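PDB 1TE5: glutamine amidotransferase type-2 domain-containing protein from Pseudomonas aeruginosa PAO1, which is predicted to be a class-II glutamine amidotransferase, an Ntn-fold enzyme domain that would release ammonia from glutamine for transfer to an acceptor not yet identified. Local coordinates for residues N10-I15 / K70-I75; Y190-A195 / D218-V223. One frame throughout, in Å; residues are numbered along the deposited sequence.

Contact 1 (N10-I15 / K70-I75); sequences NVPTDI and KSETVI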
ATOM      1  N   ASN A  10     -12.054 -19.390  -2.235  1.00 25.55           N
ATOM      2  CA  ASN A  10     -11.313 -20.447  -1.551  1.00 25.58           C
ATOM      3  C   ASN A  10     -10.064 -20.939  -2.292  1.00 28.07           C
ATOM      4  O   ASN A  10      -9.415 -21.893  -1.864  1.00 28.88           O
ATOM      5  CB  ASN A  10     -12.228 -21.605  -1.121  1.00 23.41           C
ATOM      6  CG  ASN A  10     -12.839 -22.353  -2.287  1.00 22.32           C
ATOM      7  OD1 ASN A  10     -12.530 -22.099  -3.446  1.00 23.79           O
ATOM      8  ND2 ASN A  10     -13.693 -23.317  -1.971  1.00 21.62           N
ATOM      9  N   VAL A  11      -9.731 -20.237  -3.371  1.00 23.34           N
ATOM     10  CA  VAL A  11      -8.560 -20.504  -4.196  1.00 25.57           C
ATOM     11  C   VAL A  11      -8.192 -19.156  -4.792  1.00 23.93           C
ATOM     12  O   VAL A  11      -9.049 -18.281  -4.894  1.00 25.85           O
ATOM     13  CB  VAL A  11      -8.871 -21.461  -5.370  1.00 26.09           C
ATOM     14  CG1 VAL A  11      -8.975 -22.874  -4.886  1.00 31.64           C
ATOM     15  CG2 VAL A  11     -10.147 -21.040  -6.081  1.00 27.31           C
ATOM     16  N   PRO A  12      -6.905 -18.927  -5.095  1.00 23.78           N
ATOM     17  CA  PRO A  12      -6.549 -17.626  -5.686  1.00 23.81           C
ATOM     18  C   PRO A  12      -7.176 -17.501  -7.092  1.00 24.86           C
ATOM     19  O   PRO A  12      -6.775 -18.206  -8.017  1.00 26.11           O
ATOM     20  CB  PRO A  12      -5.020 -17.695  -5.744  1.00 21.87           C
ATOM     21  CG  PRO A  12      -4.677 -18.602  -4.587  1.00 22.59           C
ATOM     22  CD  PRO A  12      -5.695 -19.692  -4.744  1.00 22.03           C
ATOM     23  N   THR A  13      -8.152 -16.609  -7.247  1.00 22.95           N
ATOM     24  CA  THR A  13      -8.832 -16.456  -8.539  1.00 26.64           C
ATOM     25  C   THR A  13      -8.535 -15.151  -9.278  1.00 25.51           C
ATOM     26  O   THR A  13      -8.231 -14.121  -8.668  1.00 25.10           O
ATOM     27  CB  THR A  13     -10.391 -16.657  -8.449  1.00 28.85           C
ATOM     28  OG1 THR A  13     -11.056 -15.404  -8.253  1.00 37.01           O
ATOM     29  CG2 THR A  13     -10.758 -17.590  -7.311  1.00 23.45           C
ATOM     30  N   ASP A  14      -8.594 -15.231 -10.605  1.00 26.96           N
ATOM     31  CA  ASP A  14      -8.350 -14.088 -11.482  1.00 30.17           C
ATOM     32  C   ASP A  14      -9.478 -13.066 -11.460  1.00 30.01           C
ATOM     33  O   ASP A  14     -10.655 -13.430 -11.398  1.00 32.47           O
ATOM     34  CB  ASP A  14      -8.159 -14.564 -12.921  1.00 32.34           C
ATOM     35  CG  ASP A  14      -6.878 -15.332 -13.114  1.00 37.92           C
ATOM     36  OD1 ASP A  14      -5.800 -14.790 -12.776  1.00 39.20           O
ATOM     37  OD2 ASP A  14      -6.951 -16.475 -13.615  1.00 42.25           O
ATOM     38  N   ILE A  15      -9.099 -11.790 -11.521  1.00 33.00           N
ATOM     39  CA  ILE A  15     -10.039 -10.671 -11.549  1.00 36.76           C
ATOM     40  C   ILE A  15      -9.432  -9.586 -12.444  1.00 34.85           C
ATOM     41  O   ILE A  15      -8.445  -8.951 -12.066  1.00 35.37           O
ATOM     42  CB  ILE A  15     -10.255 -10.049 -10.153  1.00 40.20           C
ATOM     43  CG1 ILE A  15     -10.651 -11.110  -9.144  1.00 43.86           C
ATOM     44  CG2 ILE A  15     -11.356  -9.012 -10.211  1.00 41.11           C
ATOM     45  CD1 ILE A  15     -10.975 -10.539  -7.794  1.00 51.06           C
ATOM     46  N   LYS A  70      -4.653 -12.128  -8.863  1.00 29.54           N
ATOM     47  CA  LYS A  70      -5.134 -13.455  -8.502  1.00 30.75           C
ATOM     48  C   LYS A  70      -5.096 -13.593  -6.978  1.00 28.93           C
ATOM     49  O   LYS A  70      -4.041 -13.861  -6.401  1.00 32.18           O
ATOM     50  CB  LYS A  70      -4.259 -14.518  -9.160  1.00 31.04           C
ATOM     51  CG  LYS A  70      -4.859 -15.907  -9.157  1.00 36.35           C
ATOM     52  CD  LYS A  70      -3.844 -16.966  -9.567  1.00 44.22           C
ATOM     53  CE  LYS A  70      -3.453 -16.865 -11.037  1.00 46.14           C
ATOM     54  NZ  LYS A  70      -4.546 -17.296 -11.958  1.00 49.69           N
ATOM     55  N   SER A  71      -6.244 -13.406  -6.335  1.00 25.45           N
ATOM     56  CA  SER A  71      -6.335 -13.498  -4.880  1.00 24.68           C
ATOM     57  C   SER A  71      -7.624 -14.115  -4.348  1.00 21.45           C
ATOM     58  O   SER A  71      -8.525 -14.478  -5.109  1.00 21.03           O
ATOM     59  CB  SER A  71      -6.138 -12.125  -4.246  1.00 25.16           C
ATOM     60  OG  SER A  71      -7.002 -11.168  -4.817  1.00 35.43           O
ATOM     61  N   GLU A  72      -7.661 -14.302  -3.030  1.00 20.02           N
ATOM     62  CA  GLU A  72      -8.822 -14.867  -2.350  1.00 20.92           C
ATOM     63  C   GLU A  72      -9.646 -13.779  -1.691  1.00 16.64           C
ATOM     64  O   GLU A  72     -10.815 -13.992  -1.392  1.00 22.41           O
ATOM     65  CB  GLU A  72      -8.387 -15.869  -1.283  1.00 20.78           C
ATOM     66  CG  GLU A  72      -7.587 -17.038  -1.820  1.00 28.11           C
ATOM     67  CD  GLU A  72      -7.339 -18.115  -0.773  1.00 30.44           C
ATOM     68  OE1 GLU A  72      -7.523 -19.300  -1.095  1.00 28.79           O
ATOM     69  OE2 GLU A  72      -6.959 -17.785   0.366  1.00 33.98           O
ATOM     70  N   THR A  73      -9.044 -12.609  -1.488  1.00 20.79           N
ATOM     71  CA  THR A  73      -9.721 -11.490  -0.837  1.00 20.90           C
ATOM     72  C   THR A  73      -9.471 -10.159  -1.547  1.00 20.78           C
ATOM     73  O   THR A  73      -8.334  -9.684  -1.643  1.00 21.40           O
ATOM     74  CB  THR A  73      -9.281 -11.349   0.644  1.00 22.09           C
ATOM     75  OG1 THR A  73      -9.358 -12.628   1.287  1.00 28.80           O
ATOM     76  CG2 THR A  73     -10.172 -10.359   1.384  1.00 24.98           C
ATOM     77  N   VAL A  74     -10.555  -9.541  -1.997  1.00 19.47           N
ATOM     78  CA  VAL A  74     -10.487  -8.271  -2.698  1.00 20.03           C
ATOM     79  C   VAL A  74     -11.487  -7.292  -2.116  1.00 21.45           C
ATOM     80  O   VAL A  74     -12.637  -7.643  -1.899  1.00 23.05           O
ATOM     81  CB  VAL A  74     -10.821  -8.460  -4.189  1.00 22.03           C
ATOM     82  CG1 VAL A  74     -10.855  -7.107  -4.905  1.00 21.82           C
ATOM     83  CG2 VAL A  74      -9.817  -9.397  -4.836  1.00 21.29           C
ATOM     84  N   ILE A  75     -11.020  -6.094  -1.796  1.00 20.89           N
ATOM     85  CA  ILE A  75     -11.872  -5.037  -1.271  1.00 24.15           C
ATOM     86  C   ILE A  75     -11.590  -3.800  -2.116  1.00 24.81           C
ATOM     87  O   ILE A  75     -10.435  -3.411  -2.290  1.00 24.05           O
ATOM     88  CB  ILE A  75     -11.590  -4.700   0.226  1.00 23.34           C
ATOM     89  CG1 ILE A  75     -12.197  -5.757   1.145  1.00 25.98           C
ATOM     90  CG2 ILE A  75     -12.189  -3.349   0.592  1.00 27.77           C
ATOM     91  CD1 ILE A  75     -12.164  -5.369   2.600  1.00 28.55           C
TER
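K70 runs past P12 and ends on the carboxylate of D14. K70 CB lies 3.9 Å from D14 OD1, with T13 O at a similar distance. CG points anti to the backbone N (chi1 -165°), which carries the chain across to the neighbouring strand; there K70 CG comes within 3.2 Å of P12 O, and CD passes beside both that oxygen and the proline ring carbon CB. The chain then bends at its last two torsions, bringing K70 CE to 3.6 Å from D14 OD1 and K70 NZ to 2.9 Å from the same oxygen. K70 NZ is 3.0 Å from D14 OD2 as well, so the ammonium faces both carboxylate oxygens in a salt bridge whose individual hydrogen bonds are weak. A long, flexible lysine suits this exposed margin, since its methylenes pass P12 CB and P12 O, and its length lets the ammonium reach the aspartate. H212 makes a further weak hydrogen bond to D14 OD2.

T13 and S71, whose side chains point to the other face from K70 and D14, form an antiparallel hydrogen-bonded pair. T13 N reaches S71 O at 3.0 Å, while the return bond from S71 N to T13 O is more bent (137° at the hydrogen). On the inner side, I15 CD1 and V74 CG2 meet tip to tip at a tight 3.4 Å, and M7 touches both side chains. Branched aliphatic residues fit this buried corner, where the chain at E72 turns from one sheet into another. Polar and apolar work are thus divided: backbone bonds set the pairing, one aliphatic pair closes the buried side, and on the exposed side the attraction is probably mainly electrostatic, since the N-H...O bonds of the salt bridge are weak.

Contact 2 (Y190-A195 / D218-V223); sequences YITRRA and DDVVTV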
ATOM      1  N   TYR A 190     -24.794  -9.688  -2.891  1.00 27.51           N
ATOM      2  CA  TYR A 190     -23.752 -10.673  -3.155  1.00 26.76           C
ATOM      3  C   TYR A 190     -24.241 -11.848  -3.988  1.00 26.52           C
ATOM      4  O   TYR A 190     -25.439 -12.020  -4.199  1.00 28.31           O
ATOM      5  CB  TYR A 190     -23.155 -11.187  -1.835  1.00 26.26           C
ATOM      6  CG  TYR A 190     -24.134 -11.926  -0.936  1.00 26.81           C
ATOM      7  CD1 TYR A 190     -24.359 -13.299  -1.094  1.00 27.26           C
ATOM      8  CD2 TYR A 190     -24.820 -11.257   0.083  1.00 27.02           C
ATOM      9  CE1 TYR A 190     -25.244 -13.988  -0.258  1.00 28.58           C
ATOM     10  CE2 TYR A 190     -25.706 -11.941   0.926  1.00 26.95           C
ATOM     11  CZ  TYR A 190     -25.910 -13.305   0.749  1.00 29.49           C
ATOM     12  OH  TYR A 190     -26.775 -13.981   1.588  1.00 35.08           O
ATOM     13  N   ILE A 191     -23.297 -12.627  -4.497  1.00 24.40           N
ATOM     14  CA  ILE A 191     -23.618 -13.817  -5.267  1.00 25.38           C
ATOM     15  C   ILE A 191     -22.477 -14.826  -5.176  1.00 26.91           C
ATOM     16  O   ILE A 191     -21.328 -14.507  -5.490  1.00 27.37           O
ATOM     17  CB  ILE A 191     -23.948 -13.510  -6.750  1.00 26.00           C
ATOM     18  CG1 ILE A 191     -24.388 -14.799  -7.456  1.00 30.81           C
ATOM     19  CG2 ILE A 191     -22.740 -12.908  -7.468  1.00 24.77           C
ATOM     20  CD1 ILE A 191     -24.903 -14.585  -8.849  1.00 33.83           C
ATOM     21  N   THR A 192     -22.800 -16.034  -4.728  1.00 26.96           N
ATOM     22  CA  THR A 192     -21.806 -17.084  -4.591  1.00 28.68           C
ATOM     23  C   THR A 192     -21.869 -17.974  -5.812  1.00 29.31           C
ATOM     24  O   THR A 192     -22.951 -18.381  -6.229  1.00 29.64           O
ATOM     25  CB  THR A 192     -22.074 -17.951  -3.360  1.00 27.53           C
ATOM     26  OG1 THR A 192     -22.291 -17.116  -2.218  1.00 29.24           O
ATOM     27  CG2 THR A 192     -20.893 -18.871  -3.091  1.00 28.74           C
ATOM     28  N   ARG A 193     -20.713 -18.289  -6.376  1.00 31.20           N
ATOM     29  CA  ARG A 193     -20.640 -19.139  -7.550  1.00 31.83           C
ATOM     30  C   ARG A 193     -19.866 -20.391  -7.178  1.00 31.13           C
ATOM     31  O   ARG A 193     -18.749 -20.306  -6.682  1.00 30.95           O
ATOM     32  CB  ARG A 193     -19.955 -18.383  -8.691  1.00 37.51           C
ATOM     33  CG  ARG A 193     -20.744 -17.156  -9.156  1.00 43.89           C
ATOM     34  CD  ARG A 193     -19.885 -16.160  -9.921  1.00 48.30           C
ATOM     35  NE  ARG A 193     -19.325 -16.715 -11.151  1.00 52.77           N
ATOM     36  CZ  ARG A 193     -18.021 -16.779 -11.418  1.00 56.81           C
ATOM     37  NH1 ARG A 193     -17.602 -17.295 -12.569  1.00 56.01           N
ATOM     38  NH2 ARG A 193     -17.131 -16.344 -10.532  1.00 59.62           N
ATOM     39  N   ARG A 194     -20.482 -21.553  -7.372  1.00 30.37           N
ATOM     40  CA  ARG A 194     -19.845 -22.823  -7.044  1.00 31.74           C
ATOM     41  C   ARG A 194     -19.444 -23.613  -8.272  1.00 30.81           C
ATOM     42  O   ARG A 194     -20.217 -23.729  -9.213  1.00 32.69           O
ATOM     43  CB  ARG A 194     -20.789 -23.655  -6.188  1.00 33.60           C
ATOM     44  CG  ARG A 194     -21.083 -22.996  -4.878  1.00 35.29           C
ATOM     45  CD  ARG A 194     -22.330 -23.519  -4.216  1.00 34.96           C
ATOM     46  NE  ARG A 194     -22.613 -22.732  -3.021  1.00 35.86           N
ATOM     47  CZ  ARG A 194     -21.857 -22.748  -1.930  1.00 34.76           C
ATOM     48  NH1 ARG A 194     -22.176 -21.992  -0.890  1.00 37.11           N
ATOM     49  NH2 ARG A 194     -20.796 -23.544  -1.869  1.00 34.57           N
ATOM     50  N   ALA A 195     -18.238 -24.166  -8.254  1.00 28.53           N
ATOM     51  CA  ALA A 195     -17.744 -24.955  -9.374  1.00 32.90           C
ATOM     52  C   ALA A 195     -18.692 -26.119  -9.643  1.00 35.83           C
ATOM     53  O   ALA A 195     -19.219 -26.733  -8.711  1.00 37.63           O
ATOM     54  CB  ALA A 195     -16.346 -25.467  -9.088  1.00 28.95           C
ATOM     55  N   ASP A 218     -13.707 -27.760  -6.929  1.00 35.09           N
ATOM     56  CA  ASP A 218     -14.194 -27.371  -5.609  1.00 32.34           C
ATOM     57  C   ASP A 218     -14.152 -25.868  -5.371  1.00 31.18           C
ATOM     58  O   ASP A 218     -14.212 -25.424  -4.232  1.00 29.49           O
ATOM     59  CB  ASP A 218     -13.389 -28.074  -4.510  1.00 35.89           C
ATOM     60  CG  ASP A 218     -13.250 -29.560  -4.750  1.00 38.12           C
ATOM     61  OD1 ASP A 218     -12.114 -30.015  -5.003  1.00 42.82           O
ATOM     62  OD2 ASP A 218     -14.279 -30.264  -4.690  1.00 38.89           O
ATOM     63  N   ASP A 219     -14.060 -25.088  -6.442  1.00 30.77           N
ATOM     64  CA  ASP A 219     -14.024 -23.638  -6.315  1.00 28.02           C
ATOM     65  C   ASP A 219     -15.323 -23.025  -5.790  1.00 27.20           C
ATOM     66  O   ASP A 219     -16.429 -23.465  -6.116  1.00 25.12           O
ATOM     67  CB  ASP A 219     -13.707 -22.990  -7.660  1.00 29.00           C
ATOM     68  CG  ASP A 219     -12.258 -23.130  -8.056  1.00 32.86           C
ATOM     69  OD1 ASP A 219     -11.815 -22.339  -8.915  1.00 34.95           O
ATOM     70  OD2 ASP A 219     -11.557 -24.012  -7.519  1.00 36.46           O
ATOM     71  N   VAL A 220     -15.173 -21.996  -4.973  1.00 25.33           N
ATOM     72  CA  VAL A 220     -16.304 -21.254  -4.437  1.00 24.91           C
ATOM     73  C   VAL A 220     -15.813 -19.808  -4.393  1.00 26.02           C
ATOM     74  O   VAL A 220     -14.798 -19.508  -3.758  1.00 26.68           O
ATOM     75  CB  VAL A 220     -16.727 -21.713  -3.001  1.00 23.48           C
ATOM     76  CG1 VAL A 220     -17.897 -20.858  -2.490  1.00 25.04           C
ATOM     77  CG2 VAL A 220     -17.116 -23.176  -2.993  1.00 21.53           C
ATOM     78  N   VAL A 221     -16.475 -18.939  -5.151  1.00 25.07           N
ATOM     79  CA  VAL A 221     -16.105 -17.531  -5.186  1.00 25.13           C
ATOM     80  C   VAL A 221     -17.336 -16.651  -5.039  1.00 24.47           C
ATOM     81  O   VAL A 221     -18.317 -16.807  -5.765  1.00 24.36           O
ATOM     82  CB  VAL A 221     -15.252 -17.169  -6.451  1.00 26.30           C
ATOM     83  CG1 VAL A 221     -15.102 -18.361  -7.373  1.00 27.08           C
ATOM     84  CG2 VAL A 221     -15.832 -15.981  -7.189  1.00 27.06           C
ATOM     85  N   THR A 222     -17.267 -15.742  -4.072  1.00 24.36           N
ATOM     86  CA  THR A 222     -18.352 -14.822  -3.775  1.00 21.10           C
ATOM     87  C   THR A 222     -17.988 -13.389  -4.084  1.00 21.92           C
ATOM     88  O   THR A 222     -16.911 -12.918  -3.731  1.00 23.90           O
ATOM     89  CB  THR A 222     -18.747 -14.904  -2.306  1.00 23.58           C
ATOM     90  OG1 THR A 222     -19.327 -16.183  -2.056  1.00 20.99           O
ATOM     91  CG2 THR A 222     -19.751 -13.805  -1.938  1.00 22.01           C
ATOM     92  N   VAL A 223     -18.890 -12.701  -4.772  1.00 22.23           N
ATOM     93  CA  VAL A 223     -18.691 -11.308  -5.124  1.00 22.77           C
ATOM     94  C   VAL A 223     -19.703 -10.495  -4.334  1.00 24.81           C
ATOM     95  O   VAL A 223     -20.848 -10.922  -4.162  1.00 26.34           O
ATOM     96  CB  VAL A 223     -18.901 -11.076  -6.636  1.00 24.72           C
ATOM     97  CG1 VAL A 223     -18.601  -9.617  -6.996  1.00 24.28           C
ATOM     98  CG2 VAL A 223     -18.017 -12.032  -7.439  1.00 23.90           C
TER
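T192 and T222 face each other as a non-hydrogen-bonded pair of antiparallel strands, their OG1 atoms 3.1 Å apart. T222 OG1 also hydrogen-bonds to the carbonyl O of G249, which gives this buried hydroxyl a polar partner beyond the pair. With OG1 turned beside the backbone N (chi1 -49°), the methyl of T192 is left facing V220; T192 CG2 meets V220 CG1 at 3.6 Å and lies over one face of the R194 guanidinium, offset toward its rim. R194 runs alongside V220 and forms a salt bridge with E250.

On the face carrying I191, R193, V221 and V223, V221 CG2 touches R193 NH2 at the guanidinium edge, 3.6 Å away; F197 makes a cation-pi contact with the same arginine. Reciprocal N-H to C=O bonds join I191 with V223 and R193 with V221. Beyond the strand end, A195 N bonds to D219 O, while T215 and T216 hold the D219 carboxylate. These are adjacent strands of the seven-stranded sheet, with 4-9 beyond 220-225 and 236-238 beyond 188-194. Beta-branched residues suit the extended backbone, and both guanidiniums lie against valine methyls. Backbone bonding therefore fixes the register, and outside partners settle the polar tips.

How the contacts relate
Contact 1 precedes contact 2 along the chain, yet their centres lie only 11 Å apart. Both reach the seven-stranded antiparallel sheet, in which strand 4-9 separates 73-80 from 220-225, and 188-194 follows next. Contact 1 also belongs to the four-stranded sheet through 12-19 and 70-71, so it marks the place where the chain passes between two sheets. N10 joins the contacts directly: its amide probably accepts from V220 N through OD1 and donates to D218 O through ND2, while V11 packs on D219. N10, at the corner between the sheets, thus links the start of the chain to its later strands; stacked antiparallel sheets are the basis of the Ntn fold expected for this family.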